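Local coordinates for protein putative short-chain dehydrogenase/reductase (Burkholderia xenovorans, PDB 5IZ4) that probably acts as a nicotinamide-dependent oxidoreductase of the short-chain dehydrogenase/reductase family, possibly a 3-oxoacyl-[acyl-carrier-protein] reductase, and binds ADP in this crystal, at residues A[43-48]-A[70-75]; A[108-113]-A[169-174]; A[142-147]-A[192-197]; A[203-208]-A[236-241]. All coordinates share one frame; numbering follows the deposited sequence. Where two conformers were deposited one is given.

Contact 1: A[43-48]-A[70-75]; sequences IGNFDD and IFDADV. With ADP (adenosine-5'-diphosphate), chain B.
Phe46 and Asp74 meet at the adenine of ADP. Phe46 CE1, on the edge of the phenyl ring, comes 3.9 Å from Asp74 CG, while one face of the ring lies along the base, with ADP C5 over its centre; Asp47 OD2 sits over the other face, toward the rim. With CG anti to the backbone N (chi1 177°), the Asp74 carboxylate reaches the base, where OD1 accepts from ADP N6 at 2.9 Å and also from Gly76 N. Val75 N donates to ADP N1 at 3.0 Å, so the polar edge of adenine is read from both its amino group and its ring nitrogen. Behind the pocket, Asn45 ND2 donates to Asp72 OD1 at 3.1 Å. The acceptor lies in the amide plane, yet ND2 meets Asp72 OD1 from above the carboxylate plane, the two planes being 53° apart. Asn45 ND2 also donates to Asp47 O at 3.0 Å and Asn45 OD1 is hydrogen-bonded to Thr50 OG1, which fixes the amide's rotation; Asp72 OD2 is salt-bridged to Arg51. Gly44 CA packs over the face of Phe71, 3.5 Å from the ring centroid, a CH-pi contact made by the glycine's bare alpha carbon. Backbone bonds of parallel pairing, including Asn45 N to Phe71 O at 2.7 Å, join the two strands of this beta-alpha-beta unit, with helix 51-63 on the Asn45 side and helix 78-92 against Phe71.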
loop_
_atom_site.group_PDB
_atom_site.type_symbol
_atom_site.label_atom_id
_atom_site.label_comp_id
_atom_site.label_asym_id
_atom_site.label_seq_id
_atom_site.Cartn_x
_atom_site.Cartn_y
_atom_site.Cartn_z
ATOM N N ILE A 43 -28.888 1.455 -19.095
ATOM C CA ILE A 43 -29.062 2.247 -17.883
ATOM C C ILE A 43 -29.699 1.359 -16.823
ATOM O O ILE A 43 -30.870 0.980 -16.930
ATOM C CB ILE A 43 -29.904 3.495 -18.173
ATOM C CG1 ILE A 43 -29.075 4.485 -19.003
ATOM C CG2 ILE A 43 -30.377 4.169 -16.893
ATOM C CD1 ILE A 43 -29.924 5.479 -19.750
ATOM N N GLY A 44 -28.925 1.013 -15.801
ATOM C CA GLY A 44 -29.434 0.130 -14.772
ATOM C C GLY A 44 -30.202 0.858 -13.698
ATOM O O GLY A 44 -29.625 1.603 -12.903
ATOM N N ASN A 45 -31.513 0.657 -13.687
ATOM C CA ASN A 45 -32.396 1.216 -12.680
ATOM C C ASN A 45 -32.600 0.202 -11.561
ATOM O O ASN A 45 -32.626 -1.007 -11.799
ATOM C CB ASN A 45 -33.753 1.581 -13.301
ATOM C CG ASN A 45 -34.719 2.143 -12.291
ATOM O OD1 ASN A 45 -34.473 3.193 -11.708
ATOM N ND2 ASN A 45 -35.832 1.453 -12.082
ATOM N N PHE A 46 -32.765 0.708 -10.336
ATOM C CA PHE A 46 -32.997 -0.177 -9.188
ATOM C C PHE A 46 -34.437 -0.697 -9.178
ATOM O O PHE A 46 -34.686 -1.871 -9.477
ATOM C CB PHE A 46 -32.648 0.551 -7.882
ATOM C CG PHE A 46 -32.790 -0.301 -6.633
ATOM C CD1 PHE A 46 -32.802 -1.689 -6.705
ATOM C CD2 PHE A 46 -32.932 0.299 -5.387
ATOM C CE1 PHE A 46 -32.947 -2.462 -5.551
ATOM C CE2 PHE A 46 -33.078 -0.466 -4.240
ATOM C CZ PHE A 46 -33.086 -1.845 -4.321
ATOM N N ASP A 47 -35.403 0.154 -8.828
ATOM C CA ASP A 47 -36.788 -0.306 -8.673
ATOM C C ASP A 47 -37.740 0.848 -8.984
ATOM O O ASP A 47 -37.347 1.857 -9.570
ATOM C CB ASP A 47 -37.000 -0.892 -7.267
ATOM C CG ASP A 47 -36.721 0.106 -6.156
ATOM O OD1 ASP A 47 -36.732 1.330 -6.403
ATOM O OD2 ASP A 47 -36.507 -0.336 -5.007
ATOM N N ASP A 48 -39.014 0.704 -8.590
ATOM C CA ASP A 48 -39.972 1.751 -8.928
ATOM C C ASP A 48 -39.610 3.088 -8.291
ATOM O O ASP A 48 -39.892 4.144 -8.870
ATOM C CB ASP A 48 -41.388 1.341 -8.513
ATOM C CG ASP A 48 -41.925 0.184 -9.334
ATOM O OD1 ASP A 48 -41.312 -0.150 -10.371
ATOM O OD2 ASP A 48 -42.967 -0.385 -8.943
ATOM N N ILE A 70 -33.259 0.938 -20.696
ATOM C CA ILE A 70 -33.298 0.911 -19.238
ATOM C C ILE A 70 -33.619 -0.506 -18.814
ATOM O O ILE A 70 -34.559 -1.119 -19.340
ATOM C CB ILE A 70 -34.337 1.890 -18.664
ATOM C CG1 ILE A 70 -34.018 3.331 -19.061
ATOM C CG2 ILE A 70 -34.403 1.760 -17.151
ATOM C CD1 ILE A 70 -35.005 4.334 -18.485
ATOM N N PHE A 71 -32.862 -1.027 -17.854
ATOM C CA PHE A 71 -33.218 -2.298 -17.244
ATOM C C PHE A 71 -33.380 -2.125 -15.740
ATOM O O PHE A 71 -32.700 -1.303 -15.114
ATOM C CB PHE A 71 -32.175 -3.394 -17.566
ATOM C CG PHE A 71 -30.800 -3.140 -16.994
ATOM C CD1 PHE A 71 -30.472 -3.569 -15.712
ATOM C CD2 PHE A 71 -29.822 -2.511 -17.753
ATOM C CE1 PHE A 71 -29.197 -3.356 -15.192
ATOM C CE2 PHE A 71 -28.549 -2.293 -17.239
ATOM C CZ PHE A 71 -28.235 -2.721 -15.960
ATOM N N ASP A 72 -34.315 -2.883 -15.171
ATOM C CA ASP A 72 -34.418 -2.992 -13.725
ATOM C C ASP A 72 -33.570 -4.165 -13.259
ATOM O O ASP A 72 -33.555 -5.221 -13.900
ATOM C CB ASP A 72 -35.861 -3.210 -13.268
ATOM C CG ASP A 72 -36.750 -2.005 -13.482
ATOM O OD1 ASP A 72 -36.274 -0.954 -13.942
ATOM O OD2 ASP A 72 -37.953 -2.125 -13.174
ATOM N N ALA A 73 -32.864 -3.981 -12.141
ATOM C CA ALA A 73 -32.175 -5.100 -11.508
ATOM C C ALA A 73 -31.834 -4.758 -10.068
ATOM O O ALA A 73 -31.273 -3.695 -9.791
ATOM C CB ALA A 73 -30.900 -5.479 -12.265
ATOM N N ASP A 74 -32.181 -5.656 -9.162
ATOM C CA ASP A 74 -31.645 -5.661 -7.808
ATOM C C ASP A 74 -30.407 -6.541 -7.908
ATOM O O ASP A 74 -30.519 -7.760 -8.033
ATOM C CB ASP A 74 -32.690 -6.204 -6.833
ATOM C CG ASP A 74 -32.191 -6.313 -5.395
ATOM O OD1 ASP A 74 -30.972 -6.287 -5.162
ATOM O OD2 ASP A 74 -33.038 -6.451 -4.483
ATOM N N VAL A 75 -29.219 -5.929 -7.904
ATOM C CA VAL A 75 -28.023 -6.708 -8.214
ATOM C C VAL A 75 -27.738 -7.765 -7.152
ATOM O O VAL A 75 -26.997 -8.719 -7.420
ATOM C CB VAL A 75 -26.778 -5.811 -8.420
ATOM C CG1 VAL A 75 -26.916 -4.950 -9.688
ATOM C CG2 VAL A 75 -26.510 -4.943 -7.194
HETATM P PB ADP B . -23.172 7.501 -5.514
HETATM O O1B ADP B . -23.004 5.939 -5.562
HETATM O O2B ADP B . -23.469 8.208 -6.868
HETATM O O3B ADP B . -22.216 8.286 -4.560
HETATM P PA ADP B . -26.137 6.917 -5.155
HETATM O O1A ADP B . -26.909 6.280 -3.865
HETATM O O2A ADP B . -27.070 7.891 -5.941
HETATM O O3A ADP B . -24.753 7.469 -4.613
HETATM O "O5'" ADP B . -25.936 5.513 -6.009
HETATM C "C5'" ADP B . -26.384 4.241 -5.514
HETATM C "C4'" ADP B . -27.313 3.703 -6.605
HETATM O "O4'" ADP B . -27.450 2.231 -6.481
HETATM C "C3'" ADP B . -28.755 4.266 -6.542
HETATM O "O3'" ADP B . -29.312 4.415 -7.817
HETATM C "C2'" ADP B . -29.467 3.106 -5.793
HETATM O "O2'" ADP B . -30.855 3.210 -6.113
HETATM C "C1'" ADP B . -28.825 1.904 -6.460
HETATM N N9 ADP B . -29.041 0.670 -5.676
HETATM C C8 ADP B . -29.138 0.502 -4.285
HETATM N N7 ADP B . -29.344 -0.758 -3.982
HETATM C C5 ADP B . -29.387 -1.437 -5.184
HETATM C C6 ADP B . -29.577 -2.772 -5.493
HETATM N N6 ADP B . -29.770 -3.682 -4.507
HETATM N N1 ADP B . -29.570 -3.149 -6.777
HETATM C C2 ADP B . -29.388 -2.219 -7.730
HETATM N N3 ADP B . -29.205 -0.928 -7.522
HETATM C C4 ADP B . -29.203 -0.559 -6.234
HETATM O O HOH W 1 -29.940 -1.963 -11.636
#

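Contact 2: A[108-113]-A[169-174]; sequences IPHNAF and SSIAYA
Ser169 O accepts the backbone N-H of Ile108 at 3.0 Å, a fairly straight bond (160° at the hydrogen) whose donor is tilted from the carbonyl plane. A water bridges Ile108 O and Ile171 N: it accepts from Ile171 N at 2.9 Å and lies 2.8 Å from Ile108 O. His110 then reaches across to the start of the helix. Its CG sits beside its own backbone N (chi1 -71°), which brings one ring face over Ile171 N, 3.4 Å above the plane and toward the rim. His110 NE2 comes within 3.2 Å of Ser170 C, His110 ND1 rests 3.8 Å from Ile171 CB, and Ala174 CB lies at the ring edge. Ser170 is the N-cap of helix 171-191, its OG taking the N-H of Tyr173 at 2.9 Å; that tyrosine has the place of the one in the family's Tyr-x-x-x-Lys motif. Both imidazole nitrogens are engaged, NE2 with Gly168 O and ND1 with Ser186 OG of the second subunit. Since a carbonyl can only accept, the pattern is consistent with a proton on NE2, and the histidine ties the loop to the helix start and to the subunit interface at once.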
loop_
_atom_site.group_PDB
_atom_site.type_symbol
_atom_site.label_atom_id
_atom_site.label_comp_id
_atom_site.label_asym_id
_atom_site.label_seq_id
_atom_site.Cartn_x
_atom_site.Cartn_y
_atom_site.Cartn_z
ATOM N N ILE A 108 -23.909 5.196 10.316
ATOM C CA ILE A 108 -23.848 4.732 11.702
ATOM C C ILE A 108 -22.451 5.049 12.214
ATOM O O ILE A 108 -21.479 4.559 11.630
ATOM C CB ILE A 108 -24.107 3.222 11.821
ATOM C CG1 ILE A 108 -25.398 2.814 11.106
ATOM C CG2 ILE A 108 -24.145 2.810 13.283
ATOM C CD1 ILE A 108 -25.530 1.304 10.955
ATOM N N PRO A 109 -22.294 5.834 13.281
ATOM C CA PRO A 109 -20.942 6.142 13.774
ATOM C C PRO A 109 -20.150 4.875 14.070
ATOM O O PRO A 109 -20.677 3.911 14.629
ATOM C CB PRO A 109 -21.207 6.950 15.046
ATOM C CG PRO A 109 -22.565 7.574 14.813
ATOM C CD PRO A 109 -23.339 6.539 14.041
ATOM N N HIS A 110 -18.868 4.886 13.677
ATOM C CA HIS A 110 -18.035 3.696 13.817
ATOM C C HIS A 110 -17.790 3.326 15.273
ATOM O O HIS A 110 -17.443 2.173 15.558
ATOM C CB HIS A 110 -16.681 3.889 13.118
ATOM C CG HIS A 110 -16.744 3.892 11.619
ATOM N ND1 HIS A 110 -15.900 3.123 10.840
ATOM C CD2 HIS A 110 -17.510 4.602 10.752
ATOM C CE1 HIS A 110 -16.160 3.344 9.562
ATOM N NE2 HIS A 110 -17.137 4.231 9.481
ATOM N N ASN A 111 -17.945 4.277 16.195
ATOM C CA ASN A 111 -17.770 4.017 17.617
ATOM C C ASN A 111 -19.079 3.705 18.328
ATOM O O ASN A 111 -19.066 3.442 19.533
ATOM C CB ASN A 111 -17.083 5.209 18.296
ATOM C CG ASN A 111 -17.829 6.515 18.081
ATOM O OD1 ASN A 111 -18.486 6.707 17.056
ATOM N ND2 ASN A 111 -17.717 7.428 19.044
ATOM N N ALA A 112 -20.207 3.724 17.620
ATOM C CA ALA A 112 -21.484 3.315 18.202
ATOM C C ALA A 112 -21.677 1.818 17.953
ATOM O O ALA A 112 -22.483 1.390 17.129
ATOM C CB ALA A 112 -22.624 4.136 17.616
ATOM N N PHE A 113 -20.879 1.019 18.676
ATOM C CA PHE A 113 -20.868 -0.427 18.450
ATOM C C PHE A 113 -22.241 -1.047 18.633
ATOM O O PHE A 113 -22.566 -2.035 17.965
ATOM C CB PHE A 113 -19.875 -1.108 19.391
ATOM C CG PHE A 113 -18.464 -0.739 19.112
ATOM C CD1 PHE A 113 -17.727 -1.443 18.172
ATOM C CD2 PHE A 113 -17.880 0.336 19.756
ATOM C CE1 PHE A 113 -16.422 -1.089 17.899
ATOM C CE2 PHE A 113 -16.572 0.696 19.479
ATOM C CZ PHE A 113 -15.849 -0.019 18.548
ATOM N N SER A 169 -19.267 6.049 5.873
ATOM C CA SER A 169 -20.594 6.181 6.475
ATOM C C SER A 169 -20.823 5.181 7.609
ATOM O O SER A 169 -21.506 5.497 8.590
ATOM C CB SER A 169 -21.658 6.036 5.389
ATOM O OG SER A 169 -21.391 4.905 4.580
ATOM N N SER A 170 -20.258 3.977 7.507
ATOM C CA SER A 170 -20.369 3.003 8.587
ATOM C C SER A 170 -19.243 1.996 8.459
ATOM O O SER A 170 -18.626 1.860 7.401
ATOM C CB SER A 170 -21.709 2.260 8.566
ATOM O OG SER A 170 -21.694 1.216 7.595
ATOM N N ILE A 171 -18.999 1.267 9.548
ATOM C CA ILE A 171 -17.965 0.241 9.499
ATOM C C ILE A 171 -18.391 -0.909 8.586
ATOM O O ILE A 171 -17.540 -1.565 7.967
ATOM C CB ILE A 171 -17.622 -0.233 10.927
ATOM C CG1 ILE A 171 -16.296 -1.006 10.929
ATOM C CG2 ILE A 171 -18.759 -1.069 11.532
ATOM C CD1 ILE A 171 -15.891 -1.522 12.304
ATOM N N ALA A 172 -19.703 -1.172 8.473
ATOM C CA ALA A 172 -20.167 -2.189 7.529
ATOM C C ALA A 172 -19.928 -1.750 6.091
ATOM O O ALA A 172 -19.580 -2.568 5.228
ATOM C CB ALA A 172 -21.654 -2.495 7.758
ATOM N N TYR A 173 -20.114 -0.460 5.813
ATOM C CA TYR A 173 -19.822 0.062 4.483
ATOM C C TYR A 173 -18.331 -0.025 4.189
ATOM O O TYR A 173 -17.916 -0.499 3.122
ATOM C CB TYR A 173 -20.317 1.509 4.390
ATOM C CG TYR A 173 -20.053 2.191 3.074
ATOM C CD1 TYR A 173 -20.924 2.043 2.001
ATOM C CD2 TYR A 173 -18.936 3.002 2.904
ATOM C CE1 TYR A 173 -20.694 2.688 0.793
ATOM C CE2 TYR A 173 -18.693 3.648 1.702
ATOM C CZ TYR A 173 -19.576 3.483 0.649
ATOM O OH TYR A 173 -19.340 4.121 -0.549
ATOM N N ALA A 174 -17.504 0.398 5.139
ATOM C CA ALA A 174 -16.061 0.360 4.918
ATOM C C ALA A 174 -15.596 -1.069 4.653
ATOM O O ALA A 174 -14.822 -1.319 3.721
ATOM C CB ALA A 174 -15.334 0.953 6.121
HETATM O O HOH W 2 -20.576 1.953 11.914
#

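Contact 3: A[142-147]-A[192-197]; sequences LLRESA and APHIRV
At the C-terminal end of helix 118-146, Leu143 and Arg144 bear on Ile195, the first residue of strand 195-202 of the central parallel sheet. The closest apolar touch is Ile195 CD1 against Leu143 CB, at 3.6 Å. It is the extended outer branch of the isoleucine that makes it, and the same methyl, Ile195 CD1, lies 3.8 Å from Arg144 N, wedged against the helix backbone. One turn on, Ala147 CB approaches His194 O at 3.5 Å. Arg144 CG lies across the His194 side chain, 4.0 Å from His194 CB, and the arginine then bends at chi3 (-69°), bringing the guanidinium round nearly perpendicular to the imidazole, 88° between planes. The two polar groups do not meet directly but share a water that lies in the plane of each. Arg144 NE donates to the water at 2.8 Å, and His194 ND1 stands 3.3 Å from it. Pro193, preceded by a cis peptide bond, puts CG over the centre of one imidazole face. Leu143 O and the backbone of His194 both also engage Thr153 on the adjoining strand 153-158. A helix packed by its apolar side on a parallel sheet is the layered arrangement of the Rossmann fold.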
loop_
_atom_site.group_PDB
_atom_site.type_symbol
_atom_site.label_atom_id
_atom_site.label_comp_id
_atom_site.label_asym_id
_atom_site.label_seq_id
_atom_site.Cartn_x
_atom_site.Cartn_y
_atom_site.Cartn_z
ATOM N N LEU A 142 -20.025 -11.968 -22.468
ATOM C CA LEU A 142 -20.081 -10.950 -23.515
ATOM C C LEU A 142 -18.873 -10.017 -23.460
ATOM O O LEU A 142 -18.371 -9.587 -24.507
ATOM C CB LEU A 142 -21.382 -10.157 -23.412
ATOM C CG LEU A 142 -22.554 -10.767 -24.179
ATOM C CD1 LEU A 142 -23.845 -10.038 -23.851
ATOM C CD2 LEU A 142 -22.268 -10.724 -25.672
ATOM N N LEU A 143 -18.397 -9.679 -22.255
ATOM C CA LEU A 143 -17.201 -8.848 -22.151
ATOM C C LEU A 143 -16.013 -9.507 -22.833
ATOM O O LEU A 143 -15.247 -8.845 -23.541
ATOM C CB LEU A 143 -16.876 -8.564 -20.682
ATOM C CG LEU A 143 -17.680 -7.434 -20.040
ATOM C CD1 LEU A 143 -17.621 -7.549 -18.528
ATOM C CD2 LEU A 143 -17.123 -6.071 -20.491
ATOM N N ARG A 144 -15.840 -10.812 -22.622
ATOM C CA ARG A 144 -14.714 -11.506 -23.234
ATOM C C ARG A 144 -14.889 -11.603 -24.745
ATOM O O ARG A 144 -13.927 -11.430 -25.503
ATOM C CB ARG A 144 -14.563 -12.892 -22.607
ATOM C CG ARG A 144 -13.326 -13.620 -23.064
ATOM C CD ARG A 144 -13.212 -14.990 -22.430
ATOM N NE ARG A 144 -12.925 -14.938 -20.999
ATOM C CZ ARG A 144 -13.742 -15.399 -20.060
ATOM N NH1 ARG A 144 -14.902 -15.943 -20.400
ATOM N NH2 ARG A 144 -13.395 -15.333 -18.785
ATOM N N GLU A 145 -16.113 -11.863 -25.200
ATOM C CA GLU A 145 -16.364 -11.968 -26.630
ATOM C C GLU A 145 -16.198 -10.624 -27.330
ATOM O O GLU A 145 -15.822 -10.579 -28.507
ATOM C CB GLU A 145 -17.765 -12.525 -26.872
ATOM C CG GLU A 145 -18.059 -12.853 -28.327
ATOM C CD GLU A 145 -17.183 -13.977 -28.860
ATOM O OE1 GLU A 145 -16.872 -14.911 -28.088
ATOM O OE2 GLU A 145 -16.803 -13.922 -30.051
ATOM N N SER A 146 -16.471 -9.524 -26.634
ATOM C CA SER A 146 -16.376 -8.214 -27.263
ATOM C C SER A 146 -14.951 -7.677 -27.301
ATOM O O SER A 146 -14.700 -6.709 -28.023
ATOM C CB SER A 146 -17.300 -7.219 -26.551
ATOM O OG SER A 146 -18.647 -7.700 -26.564
ATOM N N ALA A 147 -14.023 -8.275 -26.551
ATOM C CA ALA A 147 -12.612 -7.923 -26.680
ATOM C C ALA A 147 -12.109 -8.308 -28.063
ATOM O O ALA A 147 -12.590 -9.262 -28.675
ATOM C CB ALA A 147 -11.782 -8.626 -25.603
ATOM N N ALA A 192 -7.795 -11.404 -16.995
ATOM C CA ALA A 192 -6.749 -11.081 -17.948
ATOM C C ALA A 192 -6.604 -12.232 -18.941
ATOM O O ALA A 192 -6.764 -13.397 -18.572
ATOM C CB ALA A 192 -5.420 -10.850 -17.234
ATOM N N PRO A 193 -6.256 -11.947 -20.202
ATOM C CA PRO A 193 -5.894 -10.634 -20.745
ATOM C C PRO A 193 -7.035 -9.903 -21.439
ATOM O O PRO A 193 -6.833 -8.757 -21.849
ATOM C CB PRO A 193 -4.808 -10.987 -21.762
ATOM C CG PRO A 193 -5.252 -12.300 -22.293
ATOM C CD PRO A 193 -5.871 -13.035 -21.122
ATOM N N HIS A 194 -8.202 -10.549 -21.551
ATOM C CA HIS A 194 -9.281 -10.024 -22.385
ATOM C C HIS A 194 -10.074 -8.921 -21.704
ATOM O O HIS A 194 -10.647 -8.072 -22.392
ATOM C CB HIS A 194 -10.220 -11.152 -22.798
ATOM C CG HIS A 194 -9.511 -12.304 -23.428
ATOM N ND1 HIS A 194 -9.261 -13.482 -22.758
ATOM C CD2 HIS A 194 -8.965 -12.447 -24.658
ATOM C CE1 HIS A 194 -8.612 -14.311 -23.557
ATOM N NE2 HIS A 194 -8.420 -13.706 -24.716
ATOM N N ILE A 195 -10.124 -8.915 -20.376
ATOM C CA ILE A 195 -10.907 -7.943 -19.618
ATOM C C ILE A 195 -10.009 -7.335 -18.552
ATOM O O ILE A 195 -9.324 -8.065 -17.828
ATOM C CB ILE A 195 -12.143 -8.588 -18.956
ATOM C CG1 ILE A 195 -12.990 -9.338 -19.985
ATOM C CG2 ILE A 195 -12.970 -7.516 -18.242
ATOM C CD1 ILE A 195 -14.023 -10.311 -19.346
ATOM N N ARG A 196 -10.004 -6.008 -18.460
ATOM C CA ARG A 196 -9.331 -5.292 -17.387
ATOM C C ARG A 196 -10.342 -4.948 -16.305
ATOM O O ARG A 196 -11.497 -4.645 -16.606
ATOM C CB ARG A 196 -8.670 -4.018 -17.911
ATOM C CG ARG A 196 -7.558 -4.292 -18.920
ATOM C CD ARG A 196 -6.995 -2.992 -19.490
ATOM N NE ARG A 196 -7.972 -2.315 -20.336
ATOM C CZ ARG A 196 -8.647 -1.227 -19.973
ATOM N NH1 ARG A 196 -8.459 -0.696 -18.772
ATOM N NH2 ARG A 196 -9.515 -0.687 -20.809
ATOM N N VAL A 197 -9.917 -5.021 -15.046
ATOM C CA VAL A 197 -10.809 -4.763 -13.917
ATOM C C VAL A 197 -10.109 -3.797 -12.976
ATOM O O VAL A 197 -9.000 -4.084 -12.499
ATOM C CB VAL A 197 -11.203 -6.048 -13.169
ATOM C CG1 VAL A 197 -12.313 -5.745 -12.129
ATOM C CG2 VAL A 197 -11.669 -7.138 -14.143
HETATM O O HOH W 3 -10.743 -13.550 -19.832
#

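Contact 4: A[203-208]-A[236-241]; sequences GMVDDG and SRPAEI
The guanidinium of Arg237 has Asp206 OD2 as its neighbour, 4.3 Å from Arg237 NH1 but well out of the guanidinium plane, so at most a weak charge attraction is likely, with no N-H pointing at the oxygen. The pyrrolidine ring of Pro238 is held more closely: its CD lies 3.3 Å from Asp206 O, and Val205 CG1, swung anti to its backbone N (chi1 179°), packs 4.0 Å from the same carbon. Ser236 carries the backbone pairing, giving its N-H to Met204 O at 3.0 Å and taking Asp206 N at its carbonyl O at 2.9 Å in a nearly straight bond. Met204 O is gripped twice, since a water also donates to it at 2.8 Å and bonds Ser236 OG. Asp206 OD1 accepts from Gly208 N in an Asx turn, met from above the carboxylate plane, though Gly208 is poorly ordered. The bridge thus fastens the loop after strand 195-202 to the start of helix 238-250, whose Pro238 rests on Ala29 and Ile241 on Ile26, both of helix 25-36.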
loop_
_atom_site.group_PDB
_atom_site.type_symbol
_atom_site.label_atom_id
_atom_site.label_comp_id
_atom_site.label_asym_id
_atom_site.label_seq_id
_atom_site.Cartn_x
_atom_site.Cartn_y
_atom_site.Cartn_z
ATOM N N GLY A 203 -13.514 10.144 -2.630
ATOM C CA GLY A 203 -13.717 10.693 -1.305
ATOM C C GLY A 203 -15.075 11.356 -1.217
ATOM O O GLY A 203 -16.095 10.711 -1.474
ATOM N N MET A 204 -15.103 12.641 -0.863
ATOM C CA MET A 204 -16.363 13.359 -0.705
ATOM C C MET A 204 -16.949 13.684 -2.072
ATOM O O MET A 204 -16.257 14.232 -2.935
ATOM C CB MET A 204 -16.150 14.644 0.096
ATOM C CG MET A 204 -15.608 14.427 1.500
ATOM S SD MET A 204 -16.696 13.353 2.459
ATOM C CE MET A 204 -15.680 11.876 2.596
ATOM N N VAL A 205 -18.219 13.339 -2.274
ATOM C CA VAL A 205 -18.904 13.596 -3.536
ATOM C C VAL A 205 -20.225 14.291 -3.237
ATOM O O VAL A 205 -21.033 13.798 -2.436
ATOM C CB VAL A 205 -19.134 12.305 -4.348
ATOM C CG1 VAL A 205 -19.869 12.616 -5.644
ATOM C CG2 VAL A 205 -17.810 11.624 -4.655
ATOM N N ASP A 206 -20.456 15.427 -3.883
ATOM C CA ASP A 206 -21.696 16.178 -3.693
ATOM C C ASP A 206 -22.640 15.895 -4.858
ATOM O O ASP A 206 -22.388 16.327 -5.987
ATOM C CB ASP A 206 -21.411 17.669 -3.565
ATOM C CG ASP A 206 -22.664 18.479 -3.314
ATOM O OD1 ASP A 206 -23.684 17.899 -2.877
ATOM O OD2 ASP A 206 -22.624 19.702 -3.550
ATOM N N ASP A 207 -23.736 15.185 -4.573
ATOM C CA ASP A 207 -24.716 14.833 -5.593
ATOM C C ASP A 207 -25.700 15.960 -5.894
ATOM O O ASP A 207 -26.576 15.781 -6.749
ATOM C CB ASP A 207 -25.484 13.576 -5.171
ATOM C CG ASP A 207 -24.577 12.373 -4.991
ATOM O OD1 ASP A 207 -24.150 11.793 -6.010
ATOM O OD2 ASP A 207 -24.292 12.003 -3.832
ATOM N N GLY A 208 -25.578 17.106 -5.227
ATOM C CA GLY A 208 -26.444 18.246 -5.482
ATOM C C GLY A 208 -27.872 18.087 -4.995
ATOM O O GLY A 208 -28.134 17.397 -4.009
ATOM N N SER A 236 -15.721 16.622 -4.723
ATOM C CA SER A 236 -15.914 16.130 -6.083
ATOM C C SER A 236 -17.383 16.198 -6.475
ATOM O O SER A 236 -18.277 16.090 -5.634
ATOM C CB SER A 236 -15.434 14.683 -6.224
ATOM O OG SER A 236 -14.025 14.603 -6.121
ATOM N N ARG A 237 -17.625 16.383 -7.761
ATOM C CA ARG A 237 -18.954 16.191 -8.313
ATOM C C ARG A 237 -18.981 14.887 -9.094
ATOM O O ARG A 237 -17.932 14.381 -9.502
ATOM C CB ARG A 237 -19.352 17.375 -9.200
ATOM C CG ARG A 237 -19.702 18.604 -8.354
ATOM C CD ARG A 237 -19.911 19.857 -9.180
ATOM N NE ARG A 237 -21.294 20.011 -9.619
ATOM C CZ ARG A 237 -22.262 20.532 -8.871
ATOM N NH1 ARG A 237 -22.007 20.940 -7.635
ATOM N NH2 ARG A 237 -23.489 20.641 -9.358
ATOM N N PRO A 238 -20.154 14.271 -9.264
ATOM C CA PRO A 238 -20.180 12.944 -9.904
ATOM C C PRO A 238 -19.504 12.899 -11.263
ATOM O O PRO A 238 -18.878 11.883 -11.585
ATOM C CB PRO A 238 -21.679 12.640 -10.007
ATOM C CG PRO A 238 -22.283 13.387 -8.879
ATOM C CD PRO A 238 -21.472 14.653 -8.735
ATOM N N ALA A 239 -19.585 13.979 -12.050
ATOM C CA ALA A 239 -18.996 13.996 -13.389
ATOM C C ALA A 239 -17.510 13.655 -13.387
ATOM O O ALA A 239 -17.020 13.026 -14.335
ATOM C CB ALA A 239 -19.223 15.361 -14.035
ATOM N N GLU A 240 -16.762 14.051 -12.352
ATOM C CA GLU A 240 -15.326 13.754 -12.287
ATOM C C GLU A 240 -15.071 12.258 -12.167
ATOM O O GLU A 240 -14.085 11.731 -12.698
ATOM C CB GLU A 240 -14.684 14.451 -11.088
ATOM C CG GLU A 240 -14.858 15.941 -11.005
ATOM C CD GLU A 240 -14.560 16.444 -9.607
ATOM O OE1 GLU A 240 -13.732 15.810 -8.919
ATOM O OE2 GLU A 240 -15.174 17.448 -9.184
ATOM N N ILE A 241 -15.928 11.565 -11.415
ATOM C CA ILE A 241 -15.754 10.128 -11.261
ATOM C C ILE A 241 -16.120 9.423 -12.559
ATOM O O ILE A 241 -15.490 8.428 -12.941
ATOM C CB ILE A 241 -16.589 9.610 -10.073
ATOM C CG1 ILE A 241 -16.334 10.475 -8.834
ATOM C CG2 ILE A 241 -16.236 8.145 -9.783
ATOM C CD1 ILE A 241 -14.852 10.567 -8.420
HETATM O O HOH W 4 -13.963 12.865 -3.756
#

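Contacts 1 and 3 are partly buried and both reach the central parallel sheet, but differently: contact 1 is a strand pair at one margin, rich in backbone bonds, whereas contact 3 seats a helix end on a strand by apolar packing and a water. Contact 2 is the buried one, joining a loop to the start of helix 171-191, which leads on to the strand in contact 3; the centres of contacts 2 and 3 lie about 36 Å apart. Contact 4 is a surface contact, pairing loop backbone with a helix start. The ADP adenine lies in contact 1, and ADP also touches Asp207 of contact 4. Contact 2 borders the second subunit; contacts 3 and 4 both touch the third.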